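Local coordinates for Tol-Pal system protein TolB (Acinetobacter baumannii, PDB 7MX5), which serves as the periplasmic member of the Tol-Pal system, which probably takes part in outer membrane invagination during cell division and in maintaining outer membrane integrity, at residues Thr261-Thr266 with Lys270-Thr275; Lys251-Asp256 with Tyr285-Gly290. All coordinates share one frame; numbering follows the deposited sequence.

Contact 1: residues Thr261-Thr266 with Lys270-Thr275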
ATOM      1  N   THR A 261      18.261   3.368  11.428  1.00 65.49           N
ATOM      2  CA  THR A 261      17.234   4.366  11.186  1.00 61.64           C
ATOM      3  C   THR A 261      16.852   4.385   9.712  1.00 64.26           C
ATOM      4  O   THR A 261      17.566   3.863   8.852  1.00 63.16           O
ATOM      5  CB  THR A 261      17.698   5.763  11.618  1.00 61.19           C
ATOM      6  OG1 THR A 261      16.618   6.694  11.477  1.00 60.52           O
ATOM      7  CG2 THR A 261      18.875   6.218  10.770  1.00 62.83           C
ATOM      8  N   GLU A 262      15.697   4.990   9.436  1.00 68.88           N
ATOM      9  CA  GLU A 262      15.186   5.160   8.083  1.00 62.90           C
ATOM     10  C   GLU A 262      14.513   6.520   7.983  1.00 59.54           C
ATOM     11  O   GLU A 262      13.775   6.920   8.887  1.00 58.82           O
ATOM     12  CB  GLU A 262      14.185   4.055   7.703  1.00 60.51           C
ATOM     13  CG  GLU A 262      14.626   2.640   8.051  1.00 61.57           C
ATOM     14  CD  GLU A 262      14.200   2.224   9.446  1.00 65.86           C
ATOM     15  OE1 GLU A 262      13.521   3.023  10.125  1.00 58.26           O
ATOM     16  OE2 GLU A 262      14.551   1.100   9.863  1.00 64.63           O
ATOM     17  N   ALA A 263      14.767   7.224   6.883  1.00 42.46           N
ATOM     18  CA  ALA A 263      14.218   8.552   6.654  1.00 34.49           C
ATOM     19  C   ALA A 263      13.131   8.494   5.589  1.00 36.94           C
ATOM     20  O   ALA A 263      13.283   7.814   4.570  1.00 41.50           O
ATOM     21  CB  ALA A 263      15.314   9.533   6.229  1.00 40.03           C
ATOM     22  N   ARG A 264      12.033   9.209   5.831  1.00 30.82           N
ATOM     23  CA  ARG A 264      10.892   9.239   4.922  1.00 39.93           C
ATOM     24  C   ARG A 264      10.439  10.680   4.743  1.00 38.77           C
ATOM     25  O   ARG A 264      10.139  11.364   5.727  1.00 35.40           O
ATOM     26  CB  ARG A 264       9.740   8.379   5.450  1.00 42.57           C
ATOM     27  CG  ARG A 264      10.118   6.934   5.735  1.00 42.02           C
ATOM     28  CD  ARG A 264       9.621   6.012   4.634  1.00 42.55           C
ATOM     29  NE  ARG A 264      10.132   4.655   4.786  1.00 51.62           N
ATOM     30  CZ  ARG A 264       9.426   3.558   4.550  1.00 57.34           C
ATOM     31  NH1 ARG A 264       8.164   3.619   4.158  1.00 46.39           N
ATOM     32  NH2 ARG A 264      10.000   2.369   4.712  1.00 54.32           N
ATOM     33  N   TYR A 265      10.381  11.132   3.492  1.00 37.33           N
ATOM     34  CA  TYR A 265       9.988  12.505   3.201  1.00 35.58           C
ATOM     35  C   TYR A 265       8.541  12.761   3.602  1.00 36.38           C
ATOM     36  O   TYR A 265       7.680  11.885   3.481  1.00 34.86           O
ATOM     37  CB  TYR A 265      10.148  12.804   1.710  1.00 35.61           C
ATOM     38  CG  TYR A 265      11.567  13.012   1.238  1.00 48.45           C
ATOM     39  CD1 TYR A 265      12.206  14.232   1.411  1.00 49.72           C
ATOM     40  CD2 TYR A 265      12.255  11.998   0.589  1.00 38.24           C
ATOM     41  CE1 TYR A 265      13.501  14.428   0.969  1.00 53.57           C
ATOM     42  CE2 TYR A 265      13.546  12.185   0.137  1.00 39.83           C
ATOM     43  CZ  TYR A 265      14.164  13.401   0.328  1.00 50.18           C
ATOM     44  OH  TYR A 265      15.453  13.587  -0.118  1.00 56.00           O
ATOM     45  N   THR A 266       8.276  13.976   4.072  1.00 31.45           N
ATOM     46  CA  THR A 266       6.893  14.410   4.197  1.00 36.32           C
ATOM     47  C   THR A 266       6.347  14.768   2.815  1.00 36.39           C
ATOM     48  O   THR A 266       7.079  15.310   1.983  1.00 32.35           O
ATOM     49  CB  THR A 266       6.783  15.616   5.131  1.00 37.08           C
ATOM     50  OG1 THR A 266       7.675  16.647   4.692  1.00 36.15           O
ATOM     51  CG2 THR A 266       7.134  15.222   6.559  1.00 35.79           C
ATOM     52  N   LYS A 270       8.596  19.675   2.789  1.00 40.40           N
ATOM     53  CA  LYS A 270       9.176  20.583   3.769  1.00 38.32           C
ATOM     54  C   LYS A 270      10.121  19.888   4.739  1.00 40.66           C
ATOM     55  O   LYS A 270      10.990  20.551   5.315  1.00 35.88           O
ATOM     56  CB  LYS A 270       8.070  21.280   4.565  1.00 39.48           C
ATOM     57  CG  LYS A 270       7.073  22.057   3.722  1.00 47.63           C
ATOM     58  CD  LYS A 270       6.718  23.378   4.386  1.00 49.91           C
ATOM     59  CE  LYS A 270       5.215  23.589   4.436  1.00 54.98           C
ATOM     60  NZ  LYS A 270       4.763  24.009   5.793  1.00 57.67           N
ATOM     61  N   ALA A 271       9.978  18.581   4.934  1.00 38.42           N
ATOM     62  CA  ALA A 271      10.701  17.898   5.998  1.00 39.21           C
ATOM     63  C   ALA A 271      10.740  16.407   5.699  1.00 40.97           C
ATOM     64  O   ALA A 271      10.220  15.938   4.683  1.00 35.13           O
ATOM     65  CB  ALA A 271      10.048  18.173   7.355  1.00 37.21           C
ATOM     66  N   PHE A 272      11.376  15.662   6.601  1.00 38.35           N
ATOM     67  CA  PHE A 272      11.313  14.209   6.605  1.00 41.56           C
ATOM     68  C   PHE A 272      11.327  13.725   8.048  1.00 36.77           C
ATOM     69  O   PHE A 272      11.794  14.419   8.954  1.00 31.33           O
ATOM     70  CB  PHE A 272      12.463  13.573   5.800  1.00 46.53           C
ATOM     71  CG  PHE A 272      13.824  13.724   6.430  1.00 39.77           C
ATOM     72  CD1 PHE A 272      14.285  12.803   7.361  1.00 40.25           C
ATOM     73  CD2 PHE A 272      14.659  14.764   6.061  1.00 42.74           C
ATOM     74  CE1 PHE A 272      15.537  12.936   7.930  1.00 34.23           C
ATOM     75  CE2 PHE A 272      15.915  14.897   6.623  1.00 39.94           C
ATOM     76  CZ  PHE A 272      16.353  13.984   7.559  1.00 29.08           C
ATOM     77  N   ILE A 273      10.803  12.521   8.253  1.00 28.44           N
ATOM     78  CA  ILE A 273      10.767  11.904   9.570  1.00 28.71           C
ATOM     79  C   ILE A 273      11.765  10.755   9.601  1.00 44.32           C
ATOM     80  O   ILE A 273      12.166  10.212   8.567  1.00 35.03           O
ATOM     81  CB  ILE A 273       9.352  11.420   9.949  1.00 33.22           C
ATOM     82  CG1 ILE A 273       8.948  10.220   9.092  1.00 33.44           C
ATOM     83  CG2 ILE A 273       8.345  12.551   9.803  1.00 21.99           C
ATOM     84  CD1 ILE A 273       7.727   9.492   9.608  1.00 33.25           C
ATOM     85  N   PHE A 274      12.168  10.382  10.814  1.00 34.56           N
ATOM     86  CA  PHE A 274      13.183   9.353  10.988  1.00 34.18           C
ATOM     87  C   PHE A 274      13.144   8.847  12.423  1.00 38.54           C
ATOM     88  O   PHE A 274      12.622   9.510  13.323  1.00 29.48           O
ATOM     89  CB  PHE A 274      14.583   9.877  10.641  1.00 36.26           C
ATOM     90  CG  PHE A 274      15.056  10.986  11.538  1.00 41.25           C
ATOM     91  CD1 PHE A 274      14.543  12.268  11.415  1.00 37.90           C
ATOM     92  CD2 PHE A 274      16.011  10.743  12.510  1.00 42.16           C
ATOM     93  CE1 PHE A 274      14.976  13.286  12.240  1.00 40.07           C
ATOM     94  CE2 PHE A 274      16.446  11.756  13.339  1.00 37.62           C
ATOM     95  CZ  PHE A 274      15.927  13.030  13.205  1.00 35.67           C
ATOM     96  N   THR A 275      13.709   7.658  12.617  1.00 34.16           N
ATOM     97  CA  THR A 275      13.818   7.046  13.933  1.00 36.32           C
ATOM     98  C   THR A 275      15.146   7.427  14.571  1.00 37.05           C
ATOM     99  O   THR A 275      16.166   7.546  13.884  1.00 31.70           O
ATOM    100  CB  THR A 275      13.698   5.524  13.827  1.00 44.66           C
ATOM    101  OG1 THR A 275      12.427   5.183  13.260  1.00 35.18           O
ATOM    102  CG2 THR A 275      13.833   4.869  15.195  1.00 37.94           C
TER
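Arg264 and Ile273 form the hydrogen-bonded pair at the middle of this antiparallel hairpin: Arg264 N reaches Ile273 O at 2.9 Å, and Ile273 N answers to Arg264 O at the same length. Each end of the pairing is fastened by a threonine. Thr261 OG1, set opposite its own backbone N across the CA–CB bond (chi1 -175°), donates to Thr275 O at 2.6 Å and meets a lone pair of that oxygen in the carbonyl plane. At the turn, Thr266 N donates to Ala271 O at 2.8 Å, while its hydroxyl lies close to the same carbonyl and is also hydrogen-bonded to Asp268. Asp268 accepts Lys270 N as well, so the turn is tied through one carboxylate oxygen. The tightly packed face is that of Ala263, Tyr265, Phe272 and Phe274. Ala263 CB, a lone methyl, sits 3.6 Å from Phe272 CD1, and its small size lets the large ring come close. Phe272 CG stands between its backbone N and carbonyl carbon (chi1 70°), which brings the CD1 side of the ring beside the Ala263 methyl, which meets it obliquely. The other face is more mixed. Ile273 is buried, but the Arg264 side chain meets it through CB, 4.2 Å from Ile273 CG1, before its long chain leads away. Glu262 and Thr275 run alongside each other: Glu262 OE2 forms a salt bridge with the Arg306 side chain, and Thr275 OG1 is hydrogen-bonded to the Arg306 backbone N. Lys270 is exposed at the turn. Strands 227-232 and 239-244 of the preceding sheet, through Leu229 and Ile240, cover the aromatic face, while strand 304-309 of the following sheet packs against Arg264, Ile273 and Thr275.

Contact 2: residues Lys251-Asp256 with Tyr285-Gly290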
ATOM      1  N   LYS A 251      25.480  14.365   1.006  1.00 92.27           N
ATOM      2  CA  LYS A 251      25.948  15.034   2.215  1.00 99.51           C
ATOM      3  C   LYS A 251      24.966  14.742   3.342  1.00 83.28           C
ATOM      4  O   LYS A 251      23.757  14.658   3.113  1.00 76.44           O
ATOM      5  CB  LYS A 251      26.110  16.544   2.004  1.00107.50           C
ATOM      6  CG  LYS A 251      27.514  17.051   2.328  1.00115.67           C
ATOM      7  CD  LYS A 251      27.872  16.796   3.788  1.00101.29           C
ATOM      8  CE  LYS A 251      28.986  15.764   3.930  1.00 96.13           C
ATOM      9  NZ  LYS A 251      30.169  16.303   4.654  1.00 99.18           N
ATOM     10  N   ARG A 252      25.495  14.602   4.554  1.00 72.57           N
ATOM     11  CA  ARG A 252      24.780  13.989   5.664  1.00 73.31           C
ATOM     12  C   ARG A 252      23.915  14.993   6.421  1.00 70.59           C
ATOM     13  O   ARG A 252      24.082  16.210   6.313  1.00 67.72           O
ATOM     14  CB  ARG A 252      25.769  13.325   6.621  1.00 71.40           C
ATOM     15  CG  ARG A 252      26.647  14.273   7.400  1.00 69.07           C
ATOM     16  CD  ARG A 252      27.066  13.617   8.696  1.00 72.68           C
ATOM     17  NE  ARG A 252      25.990  13.648   9.676  1.00 81.43           N
ATOM     18  CZ  ARG A 252      25.945  14.477  10.708  1.00 83.60           C
ATOM     19  NH1 ARG A 252      26.918  15.342  10.942  1.00 78.46           N
ATOM     20  NH2 ARG A 252      24.897  14.438  11.527  1.00 83.86           N
ATOM     21  N   MET A 253      22.979  14.452   7.206  1.00 67.51           N
ATOM     22  CA  MET A 253      21.995  15.278   7.894  1.00 68.72           C
ATOM     23  C   MET A 253      21.913  15.022   9.398  1.00 71.71           C
ATOM     24  O   MET A 253      22.146  15.946  10.183  1.00 83.26           O
ATOM     25  CB  MET A 253      20.614  15.099   7.257  1.00 65.29           C
ATOM     26  CG  MET A 253      20.647  14.822   5.763  1.00 71.93           C
ATOM     27  SD  MET A 253      20.519  16.347   4.807  1.00 60.51           S
ATOM     28  CE  MET A 253      18.745  16.537   4.736  1.00 61.59           C
ATOM     29  N   THR A 254      21.528  13.822   9.817  1.00 73.17           N
ATOM     30  CA  THR A 254      21.292  13.671  11.250  1.00 79.41           C
ATOM     31  C   THR A 254      21.884  12.598  12.159  1.00 88.82           C
ATOM     32  O   THR A 254      22.994  12.737  12.676  1.00 97.16           O
ATOM     33  CB  THR A 254      19.767  13.664  11.572  1.00 67.36           C
ATOM     34  OG1 THR A 254      19.002  14.179  10.472  1.00 70.35           O
ATOM     35  CG2 THR A 254      19.480  14.494  12.814  1.00 64.87           C
ATOM     36  N   ASN A 255      21.117  11.531  12.343  1.00 76.68           N
ATOM     37  CA  ASN A 255      21.425  10.543  13.368  1.00 85.48           C
ATOM     38  C   ASN A 255      22.585   9.585  13.581  1.00 87.12           C
ATOM     39  O   ASN A 255      22.692   8.557  12.942  1.00 85.41           O
ATOM     40  CB  ASN A 255      20.163   9.845  13.786  1.00 77.21           C
ATOM     41  CG  ASN A 255      19.712  10.311  15.114  1.00 73.39           C
ATOM     42  OD1 ASN A 255      19.455   9.527  16.001  1.00 71.18           O
ATOM     43  ND2 ASN A 255      19.687  11.602  15.282  1.00 70.65           N
ATOM     44  N   ASP A 256      23.435   9.934  14.540  1.00 85.32           N
ATOM     45  CA  ASP A 256      24.470   8.996  14.942  1.00 89.00           C
ATOM     46  C   ASP A 256      24.106   8.468  16.329  1.00 95.06           C
ATOM     47  O   ASP A 256      24.782   8.743  17.322  1.00 90.55           O
ATOM     48  CB  ASP A 256      25.833   9.715  14.939  1.00 89.55           C
ATOM     49  CG  ASP A 256      27.011   8.771  15.083  1.00 96.10           C
ATOM     50  OD1 ASP A 256      26.867   7.707  15.718  1.00 96.68           O
ATOM     51  OD2 ASP A 256      28.097   9.108  14.566  1.00 98.79           O
ATOM     52  N   TYR A 285      11.382  11.371  15.007  1.00 37.60           N
ATOM     53  CA  TYR A 285      11.672  12.795  14.980  1.00 33.29           C
ATOM     54  C   TYR A 285      11.404  13.355  13.590  1.00 32.77           C
ATOM     55  O   TYR A 285      11.264  12.618  12.611  1.00 36.71           O
ATOM     56  CB  TYR A 285      13.122  13.064  15.398  1.00 27.17           C
ATOM     57  CG  TYR A 285      13.406  12.775  16.855  1.00 37.10           C
ATOM     58  CD1 TYR A 285      13.505  11.469  17.317  1.00 34.37           C
ATOM     59  CD2 TYR A 285      13.577  13.806  17.769  1.00 36.69           C
ATOM     60  CE1 TYR A 285      13.767  11.198  18.645  1.00 45.86           C
ATOM     61  CE2 TYR A 285      13.838  13.545  19.102  1.00 31.50           C
ATOM     62  CZ  TYR A 285      13.931  12.239  19.534  1.00 42.71           C
ATOM     63  OH  TYR A 285      14.191  11.971  20.859  1.00 50.45           O
ATOM     64  N   ARG A 286      11.333  14.682  13.513  1.00 32.67           N
ATOM     65  CA  ARG A 286      11.071  15.391  12.266  1.00 34.32           C
ATOM     66  C   ARG A 286      12.192  16.391  12.022  1.00 39.25           C
ATOM     67  O   ARG A 286      12.403  17.300  12.832  1.00 33.16           O
ATOM     68  CB  ARG A 286       9.717  16.104  12.312  1.00 31.30           C
ATOM     69  CG  ARG A 286       9.388  16.904  11.059  1.00 34.73           C
ATOM     70  CD  ARG A 286       8.244  17.875  11.309  1.00 40.33           C
ATOM     71  NE  ARG A 286       7.926  18.668  10.126  1.00 42.05           N
ATOM     72  CZ  ARG A 286       8.415  19.876   9.880  1.00 46.07           C
ATOM     73  NH1 ARG A 286       9.259  20.463  10.711  1.00 44.72           N
ATOM     74  NH2 ARG A 286       8.051  20.508   8.767  1.00 48.29           N
ATOM     75  N   TYR A 287      12.905  16.224  10.911  1.00 36.49           N
ATOM     76  CA  TYR A 287      13.959  17.146  10.507  1.00 41.13           C
ATOM     77  C   TYR A 287      13.385  18.150   9.516  1.00 44.07           C
ATOM     78  O   TYR A 287      12.895  17.763   8.450  1.00 38.21           O
ATOM     79  CB  TYR A 287      15.140  16.403   9.881  1.00 35.37           C
ATOM     80  CG  TYR A 287      16.250  17.319   9.407  1.00 37.81           C
ATOM     81  CD1 TYR A 287      17.276  17.698  10.261  1.00 40.31           C
ATOM     82  CD2 TYR A 287      16.264  17.815   8.108  1.00 43.25           C
ATOM     83  CE1 TYR A 287      18.288  18.537   9.834  1.00 42.23           C
ATOM     84  CE2 TYR A 287      17.271  18.654   7.672  1.00 43.40           C
ATOM     85  CZ  TYR A 287      18.281  19.012   8.539  1.00 52.26           C
ATOM     86  OH  TYR A 287      19.285  19.848   8.108  1.00 42.44           O
ATOM     87  N   ASP A 288      13.467  19.432   9.858  1.00 35.21           N
ATOM     88  CA  ASP A 288      12.964  20.501   9.005  1.00 35.48           C
ATOM     89  C   ASP A 288      14.052  20.922   8.022  1.00 44.22           C
ATOM     90  O   ASP A 288      15.158  21.287   8.434  1.00 39.01           O
ATOM     91  CB  ASP A 288      12.511  21.690   9.850  1.00 37.39           C
ATOM     92  CG  ASP A 288      11.713  22.701   9.055  1.00 38.01           C
ATOM     93  OD1 ASP A 288      10.701  22.308   8.436  1.00 54.66           O
ATOM     94  OD2 ASP A 288      12.097  23.889   9.045  1.00 37.94           O
ATOM     95  N   PHE A 289      13.737  20.871   6.725  1.00 35.91           N
ATOM     96  CA  PHE A 289      14.697  21.309   5.716  1.00 44.17           C
ATOM     97  C   PHE A 289      14.974  22.803   5.811  1.00 34.50           C
ATOM     98  O   PHE A 289      16.094  23.244   5.530  1.00 42.69           O
ATOM     99  CB  PHE A 289      14.192  20.966   4.315  1.00 49.25           C
ATOM    100  CG  PHE A 289      14.296  19.509   3.966  1.00 48.67           C
ATOM    101  CD1 PHE A 289      15.503  18.840   4.067  1.00 47.40           C
ATOM    102  CD2 PHE A 289      13.184  18.811   3.523  1.00 45.61           C
ATOM    103  CE1 PHE A 289      15.597  17.500   3.740  1.00 51.71           C
ATOM    104  CE2 PHE A 289      13.273  17.471   3.194  1.00 50.32           C
ATOM    105  CZ  PHE A 289      14.482  16.816   3.303  1.00 48.93           C
ATOM    106  N   GLY A 290      13.975  23.592   6.203  1.00 41.91           N
ATOM    107  CA  GLY A 290      14.100  25.036   6.234  1.00 47.83           C
ATOM    108  C   GLY A 290      15.182  25.564   7.153  1.00 47.79           C
ATOM    109  O   GLY A 290      16.072  26.296   6.710  1.00 45.55           O
TER
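Met253 is the first residue of 251-256 to touch 285-290, and it does so with the end of its side chain. Bends at chi2 and chi3 (-92° and -86°) bring the terminal methyl against two aromatic residues. Met253 CE comes to 3.4 Å from Phe289 CE1, at the edge of that ring and close to its plane, and to 3.9 Å from Tyr287 CE2, which it approaches obliquely. A flexible, unbranched thioether suits this place, because it can bend to touch two rings at once; it crosses each of them at roughly a right angle. Next along the chain, Thr254 OG1 lies 3.9 Å from Tyr287 CD1, at the opposite ring position from the one Met253 CE touches, though on the same side of the ring plane, a contact of van der Waals kind. Thr254 O accepts a bond from Arg252 NH2 at 2.8 Å, well bent at the hydrogen (130°), which links the arginine to the carbonyl just past the strand. Beyond Thr254 the segment makes no further contact with 285-290, and Asn255 OD1 is hydrogen-bonded to Ser276 OG. No hydrogen bond joins the two segments, and the backbones stay apart, with 8.1 Å between Thr254 CA and Tyr287 CA. Phe272 joins the cluster, its ring meeting those of both Tyr287 and Phe289 and its side chain touching Met253. The partly exposed hydrophobic patch therefore bridges the end of strand 249-252 and the outer part of the next sheet, as expected of a beta-propeller, in which the chain leaves the outermost strand of one blade and passes over to the innermost strand of the next.

In the fold
Contact 1 is mostly buried and belongs to a single blade, joining its innermost strand, 263-265, to strand 271-276. Contact 2 lies nearer the surface, farther from the centre of the chain, and joins neighbouring blades. Their chemistry follows: the hairpin relies on backbone hydrogen bonds with a threonine at each end, of which the Thr261 hydroxyl clearly donates across the pair, whereas 251-256 and 285-290 meet through side chains without a hydrogen bond, mainly a methionine methyl against aromatic rings. They share one sheet through strands 271-276 and 283-288, where Phe272 O lies 2.9 Å from Tyr287 N, while strand 249-252 belongs to the preceding one. Along the chain contact 1 is nested within the loop that contact 2 closes.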